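Local coordinates for periplasmic binding protein (Veillonella parvula, PDB 4MO9) that probably captures a small solute, perhaps a siderophore-bound iron, outside the cell membrane and hands it to an ABC transporter, at residues 39-44 and 118-123; 114-119 and 140-145; 200-205 and 231-236; 257-262 and 309-314. All coordinates share one frame; numbering follows the deposited sequence.

Contact 1 of 4, residues 39-44 and 118-123; sequences ERVVLQ and VIFIPV
V41 and V42 run alongside V118 and I119 as neighbouring parallel strands in the four-stranded sheet of the N-terminal lobe, and the pairing is frayed at one end. The backbones share one direct hydrogen bond, from V42 N to V118 O at 3.1 Å, with an N-H...O angle of 160°. Further along the strands part, and V42 O lies 4.2 Å from F120 N. Water 1 sits in the gap. It donates to V42 O at 2.7 Å and to F120 O at 2.6 Å, and accepts a weak bond from Q44 N, so one ordered water bridges the carbonyls of two buried residues.

On the V41 face, CG2 of V41 lies 3.7 Å from CG1 of V118, the two side chains pointing the same way. With CG1 of V41 anti to its own N (chi1 178°), that methyl meets the edge of the F120 ring at CD2, 3.8 Å away. On the I119 side, Q44 CG touches the CD1 methyls of both I119 and I121, each at 4.1 Å. Helix 52-59 covers V41 and F120 through I55, helix 123-132 covers I119 and I121 through Y129, and strand 143-147 flanks strand 118-122.

Contact 2 of 4, residues 114-119 and 140-145; sequences LNPDVI and AGIQTI
P116, V118 and I119 meet I142 to I145 where a beta-alpha-beta crossover closes: strand 118-122 leads through helices 123-132 and 134-139 to strand 143-147, its parallel neighbour at the edge of the sheet. G141, at positive phi, ends the second helix in a Schellman motif, and I142 is the first residue beyond it to pack against segment 114-119.

From CB the I142 side chain forks. CG1 passes over the P116 carbonyl, 3.6 Å from P116 O, and carries CD1 on to the proline ring, where it presses against P116 CG at 3.5 Å, tighter than usual for two carbons. The other branch, CG2, is anti to the backbone N and turns toward the sheet, approaching the D117 carbonyl and then CG2 of I119 at 4.3 Å. The two branches of this isoleucine thus pack on the residues just before strand 118-122 and on its I119.

Regular parallel pairing follows. Q143 N donates to D117 O, I119 N to Q143 O at 3.0 Å, and I145 N to I119 O. On the V118 face, CG2 of V118 packs on CD1 of I145 at 3.8 Å. On the I119 face, T144 OG1 is hydrogen-bonded to Y129 OH. D117 O has a second donor besides Q143 N: water 2, 2.7 Å from it, also donates to G141 O at 3.1 Å and so links the turn at G141 to D117, just ahead of strand 118-122.

Contact 3 of 4, residues 200-205 and 231-236; sequences PTVYLE and AGADVI
The Y203 ring stands beside I236, whose CD1 methyl touches Y203 at CB, 3.7 Å away, near the root of the ring. At the far end of the ring, Y203 OH donates to E205 OE1 at 2.6 Å, approaching on the anti side and 33° out of the carboxylate plane. That same oxygen is also paired with R296, so the phenol and an arginine share one acceptor. The second flat group, the D234 carboxylate, lies alongside T201, pointing the same way. Its OD2 is 4.0 Å from T201 CG2, while OD1 makes a salt bridge to K238.

Between these side chains the parallel strands are joined by D234 N to P200 O, V202 N to D234 O at 2.9 Å, and I236 N to V202 O at 3.1 Å. Helix 224-230 links them, making a beta-alpha-beta unit.

I236 folds back over strand 201-206. With chi1 at 72°, CG1 sits between its backbone N and carbonyl carbon, which leaves CG2 to press on T201 CB at 3.6 Å. Cutting I236 back to an alanine here would probably uncover T201 CB and Y203 CB together and open a gap beside the tyrosine. On the other face V202 CG1 meets A233 CB at 3.6 Å, and L204 CD1 reaches V235 CG1 at 4.2 Å.

The chemistry divides by position: backbone bonds and hydrocarbon hold the two strands together, whereas the carboxylates turn to other partners, D234 OD1 to K238, and E205 OE1 to R296 as well as to Y203 of its own strand.

Contact 4 of 4, residues 257-262 and 309-314; sequences PDIIMI and QVYSAH
Strands 259-263 and 310-313, paired from I259 to I262 against Q309 to A313, are parallel neighbours within the five-stranded mixed sheet of the C-terminal lobe; the axes of segments 259-262 and 310-313 cross at 32°. I260 N donates to Q309 O at 3.0 Å, Y311 N to I260 O in the carbonyl plane, and I262 N to Y311 O. The next bond changes type. A313 N is 4.0 Å from I262 O, and S312 OG donates to that carbonyl instead, at 2.6 Å and with a C=O...OG angle of 172°. With OG anti to the serine's N (chi1 178°), the hydroxyl reaches back across to the neighbouring strand.

Y311 packs on the neighbouring strand through its ring. Its CD1 meets I259 CG2 at 3.9 Å, and I260 O lies in the ring plane at its edge. The phenol OH donates to Q309 OE1 at 2.9 Å, which also lies at the ring edge, and the ring stacks on H367 of the antiparallel last strand. A leucine in place of Y311 would probably leave Q309 OE1 without its donor, free its amide to turn, and remove the stack on H367. Alongside, M261, modelled as selenomethionine, lays CG 4.0 Å from Y311 CB and brings SE to 4.2 Å from A313 CB.

Helix 324-334 covers the M261 and Y311 face, and helix 282-295 the one bearing I262 and V310. Parallel strands joined through helices and sandwiched between them are typical of an alpha/beta lobe of periplasmic binding proteins.

Along the chain, contacts 1 and 2 come first and share strand 118-122, their centres 8 Å apart in one parallel sheet; R40 and D117 tie them further. Contacts 3 and 4 follow, centres 9 Å apart in the second sheet, where strands 201-206 and 259-263 lie side by side and T201 OG1 bonds to D258 N. The two pairs stand on opposite sides of the chain's centre, contacts 1 and 3 about 35 Å apart between centres. The long helix 171-194 comes between the sheets in sequence, consistent with the two-lobed TroA-like fold. The bound trimethylamine oxide lies about 8 Å from the Q44 side chain of contact 1.

Contact 1 of 4, residues 39-44 and 118-123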
loop_
_atom_site.group_PDB
_atom_site.type_symbol
_atom_site.label_atom_id
_atom_site.label_comp_id
_atom_site.label_asym_id
_atom_site.label_seq_id
_atom_site.Cartn_x
_atom_site.Cartn_y
_atom_site.Cartn_z
ATOM N N GLU A 39 -20.413 1.177 -13.821
ATOM C CA GLU A 39 -20.754 -0.178 -13.393
ATOM C C GLU A 39 -20.031 -1.225 -14.238
ATOM O O GLU A 39 -20.301 -2.428 -14.128
ATOM C CB GLU A 39 -22.274 -0.392 -13.385
ATOM C CG GLU A 39 -22.929 -0.348 -14.745
ATOM C CD GLU A 39 -24.457 -0.347 -14.667
ATOM O OE1 GLU A 39 -25.079 0.435 -15.416
ATOM O OE2 GLU A 39 -25.036 -1.128 -13.871
ATOM N N ARG A 40 -19.102 -0.755 -15.071
ATOM C CA ARG A 40 -18.242 -1.639 -15.855
ATOM C C ARG A 40 -16.793 -1.153 -15.820
ATOM O O ARG A 40 -16.220 -0.745 -16.844
ATOM C CB ARG A 40 -18.765 -1.778 -17.287
ATOM C CG ARG A 40 -20.124 -2.453 -17.342
ATOM C CD ARG A 40 -20.605 -2.662 -18.767
ATOM N NE ARG A 40 -19.840 -3.706 -19.443
ATOM C CZ ARG A 40 -19.994 -5.008 -19.219
ATOM N NH1 ARG A 40 -20.878 -5.434 -18.321
ATOM N NH2 ARG A 40 -19.255 -5.888 -19.883
ATOM N N VAL A 41 -16.201 -1.207 -14.627
ATOM C CA VAL A 41 -14.847 -0.720 -14.406
ATOM C C VAL A 41 -13.812 -1.754 -14.882
ATOM O O VAL A 41 -14.027 -2.959 -14.716
ATOM C CB VAL A 41 -14.638 -0.422 -12.899
ATOM C CG1 VAL A 41 -13.210 0.055 -12.613
ATOM C CG2 VAL A 41 -15.667 0.610 -12.398
ATOM N N VAL A 42 -12.713 -1.292 -15.487
ATOM C CA VAL A 42 -11.540 -2.146 -15.729
ATOM C C VAL A 42 -10.477 -1.813 -14.681
ATOM O O VAL A 42 -10.018 -0.668 -14.589
ATOM C CB VAL A 42 -10.943 -1.950 -17.145
ATOM C CG1 VAL A 42 -9.622 -2.700 -17.283
ATOM C CG2 VAL A 42 -11.925 -2.412 -18.218
ATOM N N LEU A 43 -10.104 -2.804 -13.878
ATOM C CA LEU A 43 -9.122 -2.604 -12.810
ATOM C C LEU A 43 -7.686 -2.641 -13.312
ATOM O O LEU A 43 -7.351 -3.412 -14.218
ATOM C CB LEU A 43 -9.276 -3.697 -11.753
ATOM C CG LEU A 43 -10.650 -3.807 -11.099
ATOM C CD1 LEU A 43 -10.701 -5.042 -10.183
ATOM C CD2 LEU A 43 -10.954 -2.532 -10.320
ATOM N N GLN A 44 -6.833 -1.822 -12.697
ATOM C CA GLN A 44 -5.389 -1.917 -12.854
ATOM C C GLN A 44 -4.745 -1.788 -11.476
ATOM O O GLN A 44 -5.308 -1.123 -10.585
ATOM C CB GLN A 44 -4.858 -0.806 -13.761
ATOM C CG GLN A 44 -5.255 -0.937 -15.209
ATOM C CD GLN A 44 -4.547 -2.088 -15.907
ATOM O OE1 GLN A 44 -5.161 -3.115 -16.210
ATOM N NE2 GLN A 44 -3.269 -1.912 -16.190
ATOM N N VAL A 118 -15.385 3.014 -17.338
ATOM C CA VAL A 118 -14.299 3.793 -16.748
ATOM C C VAL A 118 -13.100 2.924 -16.373
ATOM O O VAL A 118 -13.248 1.760 -15.975
ATOM C CB VAL A 118 -14.776 4.603 -15.511
ATOM C CG1 VAL A 118 -15.093 3.683 -14.382
ATOM C CG2 VAL A 118 -13.703 5.578 -15.049
ATOM N N ILE A 119 -11.907 3.489 -16.514
ATOM C CA ILE A 119 -10.702 2.852 -16.000
ATOM C C ILE A 119 -10.004 3.855 -15.093
ATOM O O ILE A 119 -9.829 5.018 -15.481
ATOM C CB ILE A 119 -9.781 2.385 -17.159
ATOM C CG1 ILE A 119 -8.480 1.801 -16.629
ATOM C CG2 ILE A 119 -9.461 3.518 -18.119
ATOM C CD1 ILE A 119 -7.654 1.200 -17.739
ATOM N N PHE A 120 -9.662 3.430 -13.873
ATOM C CA PHE A 120 -8.911 4.268 -12.940
ATOM C C PHE A 120 -7.428 3.960 -13.094
ATOM O O PHE A 120 -7.011 2.788 -13.054
ATOM C CB PHE A 120 -9.344 4.026 -11.484
ATOM C CG PHE A 120 -10.804 4.291 -11.231
ATOM C CD1 PHE A 120 -11.259 5.585 -10.954
ATOM C CD2 PHE A 120 -11.729 3.255 -11.279
ATOM C CE1 PHE A 120 -12.611 5.841 -10.730
ATOM C CE2 PHE A 120 -13.104 3.509 -11.058
ATOM C CZ PHE A 120 -13.540 4.798 -10.782
ATOM N N ILE A 121 -6.627 5.007 -13.268
ATOM C CA ILE A 121 -5.197 4.822 -13.514
ATOM C C ILE A 121 -4.370 5.580 -12.492
ATOM O O ILE A 121 -4.506 6.796 -12.365
ATOM C CB ILE A 121 -4.812 5.317 -14.922
ATOM C CG1 ILE A 121 -5.531 4.488 -15.990
ATOM C CG2 ILE A 121 -3.282 5.243 -15.120
ATOM C CD1 ILE A 121 -4.961 3.055 -16.154
ATOM N N PRO A 122 -3.502 4.875 -11.750
ATOM C CA PRO A 122 -2.613 5.613 -10.848
ATOM C C PRO A 122 -1.694 6.567 -11.618
ATOM O O PRO A 122 -1.275 6.265 -12.749
ATOM C CB PRO A 122 -1.784 4.495 -10.184
ATOM C CG PRO A 122 -2.710 3.292 -10.214
ATOM C CD PRO A 122 -3.397 3.414 -11.572
ATOM N N VAL A 123 -1.407 7.724 -11.027
ATOM C CA VAL A 123 -0.476 8.680 -11.633
ATOM C C VAL A 123 0.874 8.045 -11.982
ATOM O O VAL A 123 1.470 8.360 -13.015
ATOM C CB VAL A 123 -0.294 9.920 -10.721
ATOM C CG1 VAL A 123 0.937 10.728 -11.116
ATOM C CG2 VAL A 123 -1.560 10.795 -10.766
HETATM O O HOH W 1 -8.728 0.845 -12.728
#

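Contact 2 of 4, residues 114-119 and 140-145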
loop_
_atom_site.group_PDB
_atom_site.type_symbol
_atom_site.label_atom_id
_atom_site.label_comp_id
_atom_site.label_asym_id
_atom_site.label_seq_id
_atom_site.Cartn_x
_atom_site.Cartn_y
_atom_site.Cartn_z
ATOM N N LEU A 114 -14.797 -5.486 -23.716
ATOM C CA LEU A 114 -15.551 -5.661 -22.482
ATOM C C LEU A 114 -16.597 -4.555 -22.286
ATOM O O LEU A 114 -17.333 -4.560 -21.291
ATOM C CB LEU A 114 -14.598 -5.671 -21.290
ATOM C CG LEU A 114 -13.584 -6.814 -21.231
ATOM C CD1 LEU A 114 -12.717 -6.627 -20.017
ATOM C CD2 LEU A 114 -14.269 -8.162 -21.165
ATOM N N ASN A 115 -16.656 -3.622 -23.236
ATOM C CA ASN A 115 -17.513 -2.437 -23.127
ATOM C C ASN A 115 -17.460 -1.733 -21.775
ATOM O O ASN A 115 -18.499 -1.479 -21.167
ATOM C CB ASN A 115 -18.950 -2.799 -23.490
ATOM C CG ASN A 115 -19.074 -3.216 -24.931
ATOM O OD1 ASN A 115 -18.573 -2.530 -25.826
ATOM N ND2 ASN A 115 -19.715 -4.356 -25.172
ATOM N N PRO A 116 -16.246 -1.395 -21.309
ATOM C CA PRO A 116 -16.164 -0.799 -19.976
ATOM C C PRO A 116 -16.601 0.649 -20.031
ATOM O O PRO A 116 -16.699 1.204 -21.138
ATOM C CB PRO A 116 -14.676 -0.872 -19.657
ATOM C CG PRO A 116 -13.994 -0.785 -20.989
ATOM C CD PRO A 116 -14.946 -1.372 -22.013
ATOM N N ASP A 117 -16.872 1.254 -18.877
ATOM C CA ASP A 117 -17.243 2.662 -18.875
ATOM C C ASP A 117 -16.150 3.545 -18.287
ATOM O O ASP A 117 -15.991 4.695 -18.705
ATOM C CB ASP A 117 -18.623 2.924 -18.234
ATOM C CG ASP A 117 -18.842 2.162 -16.931
ATOM O OD1 ASP A 117 -17.853 1.715 -16.299
ATOM O OD2 ASP A 117 -20.026 2.024 -16.525
ATOM N N VAL A 118 -15.385 3.014 -17.338
ATOM C CA VAL A 118 -14.299 3.793 -16.748
ATOM C C VAL A 118 -13.100 2.924 -16.373
ATOM O O VAL A 118 -13.248 1.760 -15.975
ATOM C CB VAL A 118 -14.776 4.603 -15.511
ATOM C CG1 VAL A 118 -15.093 3.683 -14.382
ATOM C CG2 VAL A 118 -13.703 5.578 -15.049
ATOM N N ILE A 119 -11.907 3.489 -16.514
ATOM C CA ILE A 119 -10.702 2.852 -16.000
ATOM C C ILE A 119 -10.004 3.855 -15.093
ATOM O O ILE A 119 -9.829 5.018 -15.481
ATOM C CB ILE A 119 -9.781 2.385 -17.159
ATOM C CG1 ILE A 119 -8.480 1.801 -16.629
ATOM C CG2 ILE A 119 -9.461 3.518 -18.119
ATOM C CD1 ILE A 119 -7.654 1.200 -17.739
ATOM N N ALA A 140 -12.773 4.606 -28.052
ATOM C CA ALA A 140 -13.870 3.688 -27.734
ATOM C C ALA A 140 -14.910 4.303 -26.794
ATOM O O ALA A 140 -15.904 3.655 -26.462
ATOM C CB ALA A 140 -13.324 2.401 -27.128
ATOM N N GLY A 141 -14.665 5.529 -26.337
ATOM C CA GLY A 141 -15.615 6.212 -25.472
ATOM C C GLY A 141 -15.475 5.840 -24.004
ATOM O O GLY A 141 -16.389 6.084 -23.203
ATOM N N ILE A 142 -14.338 5.251 -23.641
ATOM C CA ILE A 142 -14.091 4.856 -22.255
ATOM C C ILE A 142 -13.432 6.007 -21.488
ATOM O O ILE A 142 -12.466 6.608 -21.973
ATOM C CB ILE A 142 -13.192 3.599 -22.197
ATOM C CG1 ILE A 142 -13.869 2.443 -22.949
ATOM C CG2 ILE A 142 -12.877 3.210 -20.761
ATOM C CD1 ILE A 142 -12.904 1.397 -23.477
ATOM N N GLN A 143 -13.938 6.306 -20.292
ATOM C CA GLN A 143 -13.417 7.436 -19.518
ATOM C C GLN A 143 -12.211 7.049 -18.680
ATOM O O GLN A 143 -12.144 5.933 -18.160
ATOM C CB GLN A 143 -14.513 8.044 -18.638
ATOM C CG GLN A 143 -15.758 8.441 -19.437
ATOM C CD GLN A 143 -15.420 9.352 -20.600
ATOM O OE1 GLN A 143 -14.837 10.425 -20.416
ATOM N NE2 GLN A 143 -15.771 8.925 -21.813
ATOM N N THR A 144 -11.268 7.976 -18.541
ATOM C CA THR A 144 -10.088 7.756 -17.702
ATOM C C THR A 144 -10.197 8.652 -16.463
ATOM O O THR A 144 -10.525 9.849 -16.582
ATOM C CB THR A 144 -8.803 8.131 -18.464
ATOM O OG1 THR A 144 -8.625 7.250 -19.587
ATOM C CG2 THR A 144 -7.588 8.061 -17.551
ATOM N N ILE A 145 -9.943 8.087 -15.283
ATOM C CA ILE A 145 -9.912 8.866 -14.048
ATOM C C ILE A 145 -8.592 8.613 -13.325
ATOM O O ILE A 145 -8.319 7.480 -12.896
ATOM C CB ILE A 145 -11.115 8.526 -13.130
ATOM C CG1 ILE A 145 -12.430 8.937 -13.816
ATOM C CG2 ILE A 145 -11.001 9.233 -11.800
ATOM C CD1 ILE A 145 -13.674 8.713 -12.926
HETATM O O HOH W 2 -17.823 5.687 -20.441
#

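Contact 3 of 4, residues 200-205 and 231-236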
loop_
_atom_site.group_PDB
_atom_site.type_symbol
_atom_site.label_atom_id
_atom_site.label_comp_id
_atom_site.label_asym_id
_atom_site.label_seq_id
_atom_site.Cartn_x
_atom_site.Cartn_y
_atom_site.Cartn_z
ATOM N N PRO A 200 14.726 9.622 16.057
ATOM C CA PRO A 200 15.449 8.350 16.072
ATOM C C PRO A 200 15.953 8.018 14.679
ATOM O O PRO A 200 15.248 8.281 13.693
ATOM C CB PRO A 200 14.390 7.335 16.520
ATOM C CG PRO A 200 13.097 7.967 16.238
ATOM C CD PRO A 200 13.298 9.461 16.376
ATOM N N THR A 201 17.163 7.479 14.606
ATOM C CA THR A 201 17.725 7.014 13.350
ATOM C C THR A 201 17.124 5.650 13.044
ATOM O O THR A 201 16.940 4.829 13.949
ATOM C CB THR A 201 19.264 6.911 13.411
ATOM O OG1 THR A 201 19.657 6.161 14.570
ATOM C CG2 THR A 201 19.896 8.301 13.470
ATOM N N VAL A 202 16.802 5.409 11.777
ATOM C CA VAL A 202 16.170 4.151 11.404
ATOM C C VAL A 202 16.783 3.537 10.142
ATOM O O VAL A 202 17.049 4.245 9.162
ATOM C CB VAL A 202 14.630 4.327 11.249
ATOM C CG1 VAL A 202 14.300 5.399 10.219
ATOM C CG2 VAL A 202 13.967 3.018 10.876
ATOM N N TYR A 203 17.027 2.226 10.178
ATOM C CA TYR A 203 17.400 1.497 8.975
ATOM C C TYR A 203 16.177 0.733 8.465
ATOM O O TYR A 203 15.551 -0.019 9.222
ATOM C CB TYR A 203 18.581 0.544 9.222
ATOM C CG TYR A 203 18.789 -0.422 8.079
ATOM C CD1 TYR A 203 18.978 0.043 6.783
ATOM C CD2 TYR A 203 18.767 -1.796 8.285
ATOM C CE1 TYR A 203 19.142 -0.828 5.718
ATOM C CE2 TYR A 203 18.929 -2.678 7.227
ATOM C CZ TYR A 203 19.120 -2.187 5.946
ATOM O OH TYR A 203 19.289 -3.050 4.885
ATOM N N LEU A 204 15.835 0.939 7.193
ATOM C CA LEU A 204 14.631 0.358 6.599
ATOM C C LEU A 204 15.025 -0.649 5.530
ATOM O O LEU A 204 15.888 -0.365 4.699
ATOM C CB LEU A 204 13.780 1.451 5.946
ATOM C CG LEU A 204 13.306 2.639 6.782
ATOM C CD1 LEU A 204 12.717 3.727 5.872
ATOM C CD2 LEU A 204 12.261 2.195 7.785
ATOM N N GLU A 205 14.409 -1.826 5.538
ATOM C CA GLU A 205 14.746 -2.815 4.515
ATOM C C GLU A 205 13.530 -3.658 4.163
ATOM O O GLU A 205 12.791 -4.086 5.061
ATOM C CB GLU A 205 15.902 -3.727 4.961
ATOM C CG GLU A 205 16.368 -4.695 3.855
ATOM C CD GLU A 205 17.339 -5.771 4.341
ATOM O OE1 GLU A 205 18.239 -5.464 5.164
ATOM O OE2 GLU A 205 17.224 -6.936 3.882
ATOM N N ALA A 231 6.901 10.726 9.400
ATOM C CA ALA A 231 6.547 10.268 10.735
ATOM C C ALA A 231 7.636 10.625 11.745
ATOM O O ALA A 231 7.592 10.171 12.888
ATOM C CB ALA A 231 6.314 8.759 10.732
ATOM N N GLY A 232 8.624 11.418 11.330
ATOM C CA GLY A 232 9.559 12.004 12.275
ATOM C C GLY A 232 10.827 11.210 12.538
ATOM O O GLY A 232 11.457 11.383 13.590
ATOM N N ALA A 233 11.222 10.353 11.596
ATOM C CA ALA A 233 12.473 9.603 11.754
ATOM C C ALA A 233 13.623 10.160 10.909
ATOM O O ALA A 233 13.399 10.848 9.900
ATOM C CB ALA A 233 12.260 8.139 11.442
ATOM N N ASP A 234 14.847 9.856 11.328
ATOM C CA ASP A 234 16.036 10.149 10.534
ATOM C C ASP A 234 16.447 8.884 9.772
ATOM O O ASP A 234 17.037 7.967 10.351
ATOM C CB ASP A 234 17.181 10.612 11.445
ATOM C CG ASP A 234 18.392 11.098 10.669
ATOM O OD1 ASP A 234 18.405 10.967 9.426
ATOM O OD2 ASP A 234 19.347 11.605 11.304
ATOM N N VAL A 235 16.128 8.831 8.480
ATOM C CA VAL A 235 16.435 7.661 7.654
ATOM C C VAL A 235 17.940 7.567 7.346
ATOM O O VAL A 235 18.466 8.364 6.565
ATOM C CB VAL A 235 15.622 7.693 6.344
ATOM C CG1 VAL A 235 15.918 6.471 5.495
ATOM C CG2 VAL A 235 14.124 7.779 6.650
ATOM N N ILE A 236 18.635 6.596 7.943
ATOM C CA ILE A 236 20.106 6.568 7.851
ATOM C C ILE A 236 20.627 6.446 6.412
ATOM O O ILE A 236 21.770 6.807 6.121
ATOM C CB ILE A 236 20.754 5.451 8.730
ATOM C CG1 ILE A 236 20.498 4.053 8.149
ATOM C CG2 ILE A 236 20.295 5.561 10.193
ATOM C CD1 ILE A 236 21.363 2.949 8.800
#

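Contact 4 of 4, residues 257-262 and 309-314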
loop_
_atom_site.group_PDB
_atom_site.type_symbol
_atom_site.label_atom_id
_atom_site.label_comp_id
_atom_site.label_asym_id
_atom_site.label_seq_id
_atom_site.Cartn_x
_atom_site.Cartn_y
_atom_site.Cartn_z
ATOM N N PRO A 257 21.979 2.080 13.873
ATOM C CA PRO A 257 20.745 2.868 13.991
ATOM C C PRO A 257 19.963 2.591 15.280
ATOM O O PRO A 257 20.067 1.490 15.843
ATOM C CB PRO A 257 19.934 2.425 12.771
ATOM C CG PRO A 257 20.416 1.017 12.496
ATOM C CD PRO A 257 21.888 1.034 12.835
ATOM N N ASP A 258 19.199 3.583 15.740
ATOM C CA ASP A 258 18.343 3.415 16.916
ATOM C C ASP A 258 17.287 2.332 16.689
ATOM O O ASP A 258 16.939 1.586 17.607
ATOM C CB ASP A 258 17.630 4.729 17.257
ATOM C CG ASP A 258 18.583 5.814 17.753
ATOM O OD1 ASP A 258 19.515 5.500 18.528
ATOM O OD2 ASP A 258 18.386 6.988 17.368
ATOM N N ILE A 259 16.781 2.259 15.459
ATOM C CA ILE A 259 15.650 1.398 15.127
ATOM C C ILE A 259 15.919 0.687 13.791
ATOM O O ILE A 259 16.540 1.259 12.893
ATOM C CB ILE A 259 14.341 2.246 15.057
ATOM C CG1 ILE A 259 14.004 2.812 16.444
ATOM C CG2 ILE A 259 13.160 1.448 14.490
ATOM C CD1 ILE A 259 12.912 3.878 16.432
ATOM N N ILE A 260 15.496 -0.572 13.685
ATOM C CA ILE A 260 15.557 -1.322 12.427
ATOM C C ILE A 260 14.132 -1.774 12.126
ATOM O O ILE A 260 13.423 -2.243 13.026
ATOM C CB ILE A 260 16.469 -2.575 12.548
ATOM C CG1 ILE A 260 17.951 -2.185 12.629
ATOM C CG2 ILE A 260 16.256 -3.522 11.362
ATOM C CD1 ILE A 260 18.900 -3.382 12.958
HETATM N N MSE A 261 13.692 -1.619 10.881
HETATM C CA MSE A 261 12.393 -2.150 10.488
HETATM C C MSE A 261 12.549 -2.942 9.198
HETATM O O MSE A 261 13.026 -2.401 8.187
HETATM C CB MSE A 261 11.372 -1.021 10.318
HETATM C CG MSE A 261 9.936 -1.526 10.259
HETATM SE SE MSE A 261 8.636 -0.087 10.019
HETATM C CE MSE A 261 9.267 1.022 11.507
ATOM N N ILE A 262 12.187 -4.227 9.250
ATOM C CA ILE A 262 12.277 -5.118 8.092
ATOM C C ILE A 262 10.880 -5.371 7.530
ATOM O O ILE A 262 10.031 -5.917 8.235
ATOM C CB ILE A 262 12.877 -6.489 8.477
ATOM C CG1 ILE A 262 14.201 -6.321 9.235
ATOM C CG2 ILE A 262 13.049 -7.365 7.233
ATOM C CD1 ILE A 262 15.320 -5.718 8.403
ATOM N N GLN A 309 14.769 -2.959 19.418
ATOM C CA GLN A 309 14.143 -1.938 18.590
ATOM C C GLN A 309 14.096 -2.415 17.143
ATOM O O GLN A 309 14.404 -1.658 16.212
ATOM C CB GLN A 309 14.885 -0.604 18.712
ATOM C CG GLN A 309 14.798 0.010 20.107
ATOM C CD GLN A 309 13.387 0.439 20.462
ATOM O OE1 GLN A 309 12.626 0.882 19.603
ATOM N NE2 GLN A 309 13.031 0.310 21.734
ATOM N N VAL A 310 13.701 -3.680 16.978
ATOM C CA VAL A 310 13.541 -4.305 15.666
ATOM C C VAL A 310 12.058 -4.568 15.411
ATOM O O VAL A 310 11.392 -5.262 16.202
ATOM C CB VAL A 310 14.323 -5.629 15.565
ATOM C CG1 VAL A 310 14.117 -6.264 14.195
ATOM C CG2 VAL A 310 15.796 -5.383 15.814
ATOM N N TYR A 311 11.560 -4.018 14.303
ATOM C CA TYR A 311 10.138 -4.021 13.973
ATOM C C TYR A 311 9.916 -4.534 12.559
ATOM O O TYR A 311 10.869 -4.734 11.809
ATOM C CB TYR A 311 9.581 -2.595 14.057
ATOM C CG TYR A 311 9.710 -1.984 15.425
ATOM C CD1 TYR A 311 10.898 -1.389 15.836
ATOM C CD2 TYR A 311 8.654 -2.017 16.313
ATOM C CE1 TYR A 311 11.029 -0.843 17.107
ATOM C CE2 TYR A 311 8.772 -1.470 17.587
ATOM C CZ TYR A 311 9.962 -0.890 17.975
ATOM O OH TYR A 311 10.077 -0.338 19.225
ATOM N N SER A 312 8.650 -4.727 12.193
ATOM C CA SER A 312 8.297 -5.144 10.840
ATOM C C SER A 312 6.880 -4.684 10.527
ATOM O O SER A 312 5.995 -4.795 11.375
ATOM C CB SER A 312 8.398 -6.675 10.720
ATOM O OG SER A 312 8.007 -7.098 9.415
ATOM N N ALA A 313 6.676 -4.134 9.329
ATOM C CA ALA A 313 5.351 -3.759 8.858
ATOM C C ALA A 313 5.167 -4.364 7.473
ATOM O O ALA A 313 6.151 -4.631 6.783
ATOM C CB ALA A 313 5.209 -2.245 8.801
ATOM N N HIS A 314 3.919 -4.588 7.070
ATOM C CA HIS A 314 3.620 -5.244 5.798
ATOM C C HIS A 314 3.888 -4.310 4.609
ATOM O O HIS A 314 3.331 -3.206 4.537
ATOM C CB HIS A 314 2.152 -5.713 5.781
ATOM C CG HIS A 314 1.832 -6.672 4.673
ATOM N ND1 HIS A 314 1.831 -6.300 3.347
ATOM C CD2 HIS A 314 1.512 -7.989 4.693
ATOM C CE1 HIS A 314 1.525 -7.344 2.596
ATOM N NE2 HIS A 314 1.323 -8.382 3.388
#